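Local atomic coordinates of RNA polymerase sigma factor SIGMA-28 (FliA) (Aquifex aeolicus, PDB entry 1RP3), a protein that probably directs RNA polymerase to flagellar gene promoters as an alternative sigma factor, and is bound here by the anti-sigma factor FlgM in an inactive conformation. Residues K34-P37 / E38-I42; Y48-I51 / G52-A56. All blocks are in the same frame, centred on the assembly; numbering follows the deposited sequence.

Interaction 1: K34-P37 / E38-I42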
ATOM      1  N   LYS A  34      -6.221  -1.252  -1.383  1.00 28.20           N
ATOM      2  CA  LYS A  34      -6.659  -0.721  -2.675  1.00 31.25           C
ATOM      3  C   LYS A  34      -5.887  -1.307  -3.860  1.00 32.43           C
ATOM      4  O   LYS A  34      -6.328  -1.211  -5.008  1.00 32.74           O
ATOM      5  CB  LYS A  34      -6.539   0.797  -2.701  1.00 31.00           C
ATOM      6  CG  LYS A  34      -7.467   1.525  -1.750  1.00 34.50           C
ATOM      7  CD  LYS A  34      -7.164   3.021  -1.791  1.00 38.57           C
ATOM      8  CE  LYS A  34      -8.188   3.829  -1.016  1.00 39.53           C
ATOM      9  NZ  LYS A  34      -7.923   5.281  -1.153  1.00 39.56           N
ATOM     10  N   HIS A  35      -4.751  -1.936  -3.574  1.00 31.75           N
ATOM     11  CA  HIS A  35      -3.907  -2.519  -4.611  1.00 32.50           C
ATOM     12  C   HIS A  35      -3.874  -4.038  -4.549  1.00 32.89           C
ATOM     13  O   HIS A  35      -3.107  -4.676  -5.263  1.00 34.43           O
ATOM     14  CB  HIS A  35      -2.475  -2.020  -4.445  1.00 31.41           C
ATOM     15  CG  HIS A  35      -2.360  -0.527  -4.363  1.00 31.93           C
ATOM     16  ND1 HIS A  35      -1.879   0.227  -5.408  1.00 32.04           N
ATOM     17  CD2 HIS A  35      -2.640   0.326  -3.363  1.00 33.73           C
ATOM     18  CE1 HIS A  35      -1.867   1.500  -5.045  1.00 34.89           C
ATOM     19  NE2 HIS A  35      -2.322   1.595  -3.818  1.00 34.55           N
ATOM     20  N   LEU A  36      -4.643  -4.613  -3.638  1.00 31.82           N
ATOM     21  CA  LEU A  36      -4.654  -6.049  -3.476  1.00 30.62           C
ATOM     22  C   LEU A  36      -5.900  -6.707  -4.051  1.00 32.48           C
ATOM     23  O   LEU A  36      -6.910  -6.057  -4.297  1.00 31.58           O
ATOM     24  CB  LEU A  36      -4.532  -6.386  -1.989  1.00 29.69           C
ATOM     25  CG  LEU A  36      -3.149  -6.264  -1.337  1.00 31.75           C
ATOM     26  CD1 LEU A  36      -3.282  -6.246   0.201  1.00 30.52           C
ATOM     27  CD2 LEU A  36      -2.259  -7.424  -1.828  1.00 28.54           C
ATOM     28  N   PRO A  37      -5.808  -8.003  -4.359  1.00 36.31           N
ATOM     29  CA  PRO A  37      -6.982  -8.693  -4.893  1.00 37.89           C
ATOM     30  C   PRO A  37      -8.026  -8.630  -3.785  1.00 40.43           C
ATOM     31  O   PRO A  37      -7.693  -8.690  -2.598  1.00 38.98           O
ATOM     32  CB  PRO A  37      -6.486 -10.132  -5.066  1.00 37.34           C
ATOM     33  CG  PRO A  37      -5.015  -9.984  -5.268  1.00 37.36           C
ATOM     34  CD  PRO A  37      -4.628  -8.889  -4.318  1.00 36.45           C
ATOM     35  N   GLU A  38      -9.283  -8.498  -4.181  1.00 43.93           N
ATOM     36  CA  GLU A  38     -10.407  -8.430  -3.260  1.00 47.37           C
ATOM     37  C   GLU A  38     -10.411  -9.554  -2.206  1.00 47.46           C
ATOM     38  O   GLU A  38     -10.811  -9.335  -1.060  1.00 48.39           O
ATOM     39  CB  GLU A  38     -11.696  -8.453  -4.084  1.00 50.29           C
ATOM     40  CG  GLU A  38     -12.978  -8.198  -3.309  1.00 57.86           C
ATOM     41  CD  GLU A  38     -14.209  -8.106  -4.219  1.00 61.40           C
ATOM     42  OE1 GLU A  38     -14.280  -8.850  -5.229  1.00 61.82           O
ATOM     43  OE2 GLU A  38     -15.102  -7.274  -3.926  1.00 63.81           O
ATOM     44  N   ASP A  39      -9.901 -10.726  -2.578  1.00 46.83           N
ATOM     45  CA  ASP A  39      -9.861 -11.887  -1.687  1.00 47.81           C
ATOM     46  C   ASP A  39      -8.938 -11.764  -0.464  1.00 46.89           C
ATOM     47  O   ASP A  39      -9.027 -12.572   0.457  1.00 46.54           O
ATOM     48  CB  ASP A  39      -9.509 -13.155  -2.488  1.00 50.82           C
ATOM     49  CG  ASP A  39      -8.016 -13.243  -2.846  1.00 56.60           C
ATOM     50  OD1 ASP A  39      -7.341 -12.195  -2.956  1.00 59.66           O
ATOM     51  OD2 ASP A  39      -7.515 -14.378  -3.013  1.00 59.87           O
ATOM     52  N   VAL A  40      -8.016 -10.806  -0.476  1.00 44.80           N
ATOM     53  CA  VAL A  40      -7.119 -10.634   0.669  1.00 42.46           C
ATOM     54  C   VAL A  40      -7.896  -9.965   1.801  1.00 40.11           C
ATOM     55  O   VAL A  40      -8.465  -8.892   1.625  1.00 40.73           O
ATOM     56  CB  VAL A  40      -5.860  -9.811   0.312  1.00 43.48           C
ATOM     57  CG1 VAL A  40      -5.019  -9.548   1.557  1.00 42.86           C
ATOM     58  CG2 VAL A  40      -5.031 -10.558  -0.739  1.00 41.93           C
ATOM     59  N   ASP A  41      -7.948 -10.645   2.942  1.00 36.02           N
ATOM     60  CA  ASP A  41      -8.668 -10.184   4.124  1.00 33.95           C
ATOM     61  C   ASP A  41      -7.921  -9.080   4.879  1.00 32.48           C
ATOM     62  O   ASP A  41      -6.819  -9.298   5.397  1.00 30.46           O
ATOM     63  CB  ASP A  41      -8.925 -11.393   5.028  1.00 34.17           C
ATOM     64  CG  ASP A  41      -9.963 -11.132   6.100  1.00 37.25           C
ATOM     65  OD1 ASP A  41     -10.272  -9.954   6.401  1.00 35.76           O
ATOM     66  OD2 ASP A  41     -10.461 -12.133   6.664  1.00 40.23           O
ATOM     67  N   ILE A  42      -8.556  -7.912   4.979  1.00 31.48           N
ATOM     68  CA  ILE A  42      -7.942  -6.774   5.652  1.00 31.33           C
ATOM     69  C   ILE A  42      -7.585  -7.066   7.098  1.00 32.01           C
ATOM     70  O   ILE A  42      -6.719  -6.417   7.671  1.00 32.56           O
ATOM     71  CB  ILE A  42      -8.808  -5.492   5.570  1.00 31.71           C
ATOM     72  CG1 ILE A  42      -7.987  -4.277   6.038  1.00 31.14           C
ATOM     73  CG2 ILE A  42     -10.091  -5.647   6.372  1.00 27.27           C
ATOM     74  CD1 ILE A  42      -8.723  -2.959   5.998  1.00 30.09           C
TER
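P37 and V40 close a type I beta turn, P37-V40, in the loop that joins helix 7-33 to helix 42-58 of sigma-70 region 2. V40 N donates to P37 O at 3.0 Å in a nearly straight bond (169° at the hydrogen), although the donor stands well above the carbonyl plane instead of lying on a lone pair. The side chain of V40 folds back toward L36 and P37. Its CB rests 3.6 Å from P37 O; CG1, anti to the backbone N (chi1 175°), reaches L36 CD1 at 4.0 Å, while CG2 lies 3.7 Å from P37 O and 4.0 Å from P37 CD of the proline ring. Each methyl of V40 thus meets a different residue. Beyond the turn, L36 and V40 both pack on L45 of helix 42-58, and P37 also lies against D137 and K138 of helix 129-158, so the loop is held against two helices. D41 provides the N-cap of helix 42-58, and its OD2 forms a salt bridge with R43. On the exposed side of the turn, the carboxylate of D39 swings back to the proline, bringing D39 OD1 to 3.1 Å from P37 CB.

Interaction 2: Y48-I51 / G52-A56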
ATOM      1  N   TYR A  48      -0.958  -8.559  11.086  1.00 30.21           N
ATOM      2  CA  TYR A  48       0.486  -8.433  10.953  1.00 28.41           C
ATOM      3  C   TYR A  48       0.926  -7.008  11.250  1.00 27.03           C
ATOM      4  O   TYR A  48       1.946  -6.792  11.888  1.00 29.44           O
ATOM      5  CB  TYR A  48       0.937  -8.883   9.561  1.00 28.19           C
ATOM      6  CG  TYR A  48       0.926 -10.393   9.418  1.00 30.08           C
ATOM      7  CD1 TYR A  48       2.011 -11.156   9.849  1.00 30.34           C
ATOM      8  CD2 TYR A  48      -0.186 -11.064   8.891  1.00 28.37           C
ATOM      9  CE1 TYR A  48       1.993 -12.549   9.765  1.00 33.88           C
ATOM     10  CE2 TYR A  48      -0.219 -12.459   8.808  1.00 29.45           C
ATOM     11  CZ  TYR A  48       0.872 -13.192   9.241  1.00 32.25           C
ATOM     12  OH  TYR A  48       0.868 -14.566   9.122  1.00 39.36           O
ATOM     13  N   GLY A  49       0.093  -6.051  10.870  1.00 25.47           N
ATOM     14  CA  GLY A  49       0.384  -4.652  11.100  1.00 24.54           C
ATOM     15  C   GLY A  49       0.467  -4.315  12.577  1.00 27.32           C
ATOM     16  O   GLY A  49       1.239  -3.438  12.961  1.00 28.18           O
ATOM     17  N   VAL A  50      -0.320  -5.000  13.404  1.00 26.88           N
ATOM     18  CA  VAL A  50      -0.313  -4.764  14.840  1.00 26.59           C
ATOM     19  C   VAL A  50       0.945  -5.369  15.432  1.00 28.26           C
ATOM     20  O   VAL A  50       1.547  -4.779  16.325  1.00 29.21           O
ATOM     21  CB  VAL A  50      -1.598  -5.328  15.524  1.00 26.41           C
ATOM     22  CG1 VAL A  50      -1.456  -5.345  17.043  1.00 22.53           C
ATOM     23  CG2 VAL A  50      -2.783  -4.469  15.145  1.00 22.00           C
ATOM     24  N   ILE A  51       1.343  -6.544  14.944  1.00 30.14           N
ATOM     25  CA  ILE A  51       2.564  -7.167  15.442  1.00 32.22           C
ATOM     26  C   ILE A  51       3.714  -6.187  15.162  1.00 32.84           C
ATOM     27  O   ILE A  51       4.508  -5.884  16.058  1.00 33.50           O
ATOM     28  CB  ILE A  51       2.854  -8.516  14.764  1.00 33.37           C
ATOM     29  CG1 ILE A  51       1.712  -9.493  15.020  1.00 34.17           C
ATOM     30  CG2 ILE A  51       4.188  -9.088  15.277  1.00 30.93           C
ATOM     31  CD1 ILE A  51       1.553  -9.830  16.479  1.00 39.60           C
ATOM     32  N   GLY A  52       3.734  -5.637  13.947  1.00 31.73           N
ATOM     33  CA  GLY A  52       4.750  -4.673  13.574  1.00 31.89           C
ATOM     34  C   GLY A  52       4.741  -3.462  14.495  1.00 31.10           C
ATOM     35  O   GLY A  52       5.787  -2.994  14.932  1.00 32.10           O
ATOM     36  N   LEU A  53       3.545  -2.992  14.833  1.00 30.84           N
ATOM     37  CA  LEU A  53       3.375  -1.846  15.714  1.00 27.68           C
ATOM     38  C   LEU A  53       3.939  -2.086  17.119  1.00 27.41           C
ATOM     39  O   LEU A  53       4.652  -1.247  17.659  1.00 27.14           O
ATOM     40  CB  LEU A  53       1.895  -1.482  15.800  1.00 23.98           C
ATOM     41  CG  LEU A  53       1.462  -0.553  16.936  1.00 26.37           C
ATOM     42  CD1 LEU A  53       2.181   0.790  16.874  1.00 24.48           C
ATOM     43  CD2 LEU A  53      -0.051  -0.358  16.877  1.00 24.29           C
ATOM     44  N   ILE A  54       3.632  -3.244  17.690  1.00 26.88           N
ATOM     45  CA  ILE A  54       4.090  -3.587  19.028  1.00 28.27           C
ATOM     46  C   ILE A  54       5.613  -3.685  19.080  1.00 29.81           C
ATOM     47  O   ILE A  54       6.230  -3.261  20.047  1.00 31.36           O
ATOM     48  CB  ILE A  54       3.473  -4.922  19.498  1.00 27.69           C
ATOM     49  CG1 ILE A  54       1.957  -4.780  19.626  1.00 29.18           C
ATOM     50  CG2 ILE A  54       4.097  -5.372  20.814  1.00 26.79           C
ATOM     51  CD1 ILE A  54       1.235  -6.101  19.958  1.00 32.28           C
ATOM     52  N   LYS A  55       6.205  -4.280  18.049  1.00 31.05           N
ATOM     53  CA  LYS A  55       7.652  -4.415  17.978  1.00 31.70           C
ATOM     54  C   LYS A  55       8.342  -3.061  17.864  1.00 32.76           C
ATOM     55  O   LYS A  55       9.367  -2.840  18.507  1.00 31.49           O
ATOM     56  CB  LYS A  55       8.057  -5.319  16.822  1.00 30.58           C
ATOM     57  CG  LYS A  55       7.757  -6.784  17.086  1.00 33.70           C
ATOM     58  CD  LYS A  55       8.152  -7.638  15.894  1.00 35.84           C
ATOM     59  CE  LYS A  55       7.955  -9.119  16.176  1.00 38.45           C
ATOM     60  NZ  LYS A  55       8.161  -9.930  14.924  1.00 43.12           N
ATOM     61  N   ALA A  56       7.754  -2.154  17.083  1.00 32.34           N
ATOM     62  CA  ALA A  56       8.294  -0.809  16.900  1.00 34.50           C
ATOM     63  C   ALA A  56       8.244  -0.035  18.211  1.00 35.53           C
ATOM     64  O   ALA A  56       9.174   0.695  18.549  1.00 34.50           O
ATOM     65  CB  ALA A  56       7.510  -0.051  15.818  1.00 30.21           C
TER
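Four backbone hydrogen bonds tie Y48-I51 to G52-A56, each from an N-H to the carbonyl four residues earlier. G52 N to Y48 O (3.0 Å), I54 N to V50 O (2.9 Å) and K55 N to I51 O (3.1 Å) are close to straight. The bond from L53 N to G49 O is more bent, 146° at the hydrogen, and its donor is tilted from the carbonyl plane. Side-chain contacts follow the same four-residue spacing. I54 CD1 makes an apolar contact with V50 CG1 at 4.0 Å, the two side chains crossing at a slant; with CG1 of I54 anti to its carbonyl carbon (chi1 -64°), that methylene lies 3.3 Å from V50 O. One step on, the extended chain of K55 runs back along the helix, and its CE touches I51 CG2 at 3.9 Å. In packing from outside, L53 lies on Y21 and V25 of helix 7-33 and on I72 of helix 66-85; V50 and I54 touch helix 7-33, at L22 and I18, and also FlgM, where V50 and I51 meet L39 and I54 meets L14. The arrangement is that of an alpha-helix of the sigma-70 region 2 bundle, packed on helices 7-33 and 66-85 and partly covered by FlgM.

In the fold
Interactions 1 and 2 follow one another along the chain: the loop of 34-41, with its turn, leads into helix 42-58, whose middle and later turns hold 48-56. Their centres are 20 Å apart and their nearest atoms about 7 Å, without touching, so they are joined through the helix itself. Both lie within sigma-70 region 2, and helix 7-33 receives side chains from each, I42 from the first and V50, L53 and I54 from the second. FlgM also reaches both: the ring of its F86 meets H35, while its L14 and L39 pack on the helix. H35 and K34 additionally contact K224 and E203 in the C-terminal part of the chain, consistent with a compact, inactive sigma factor.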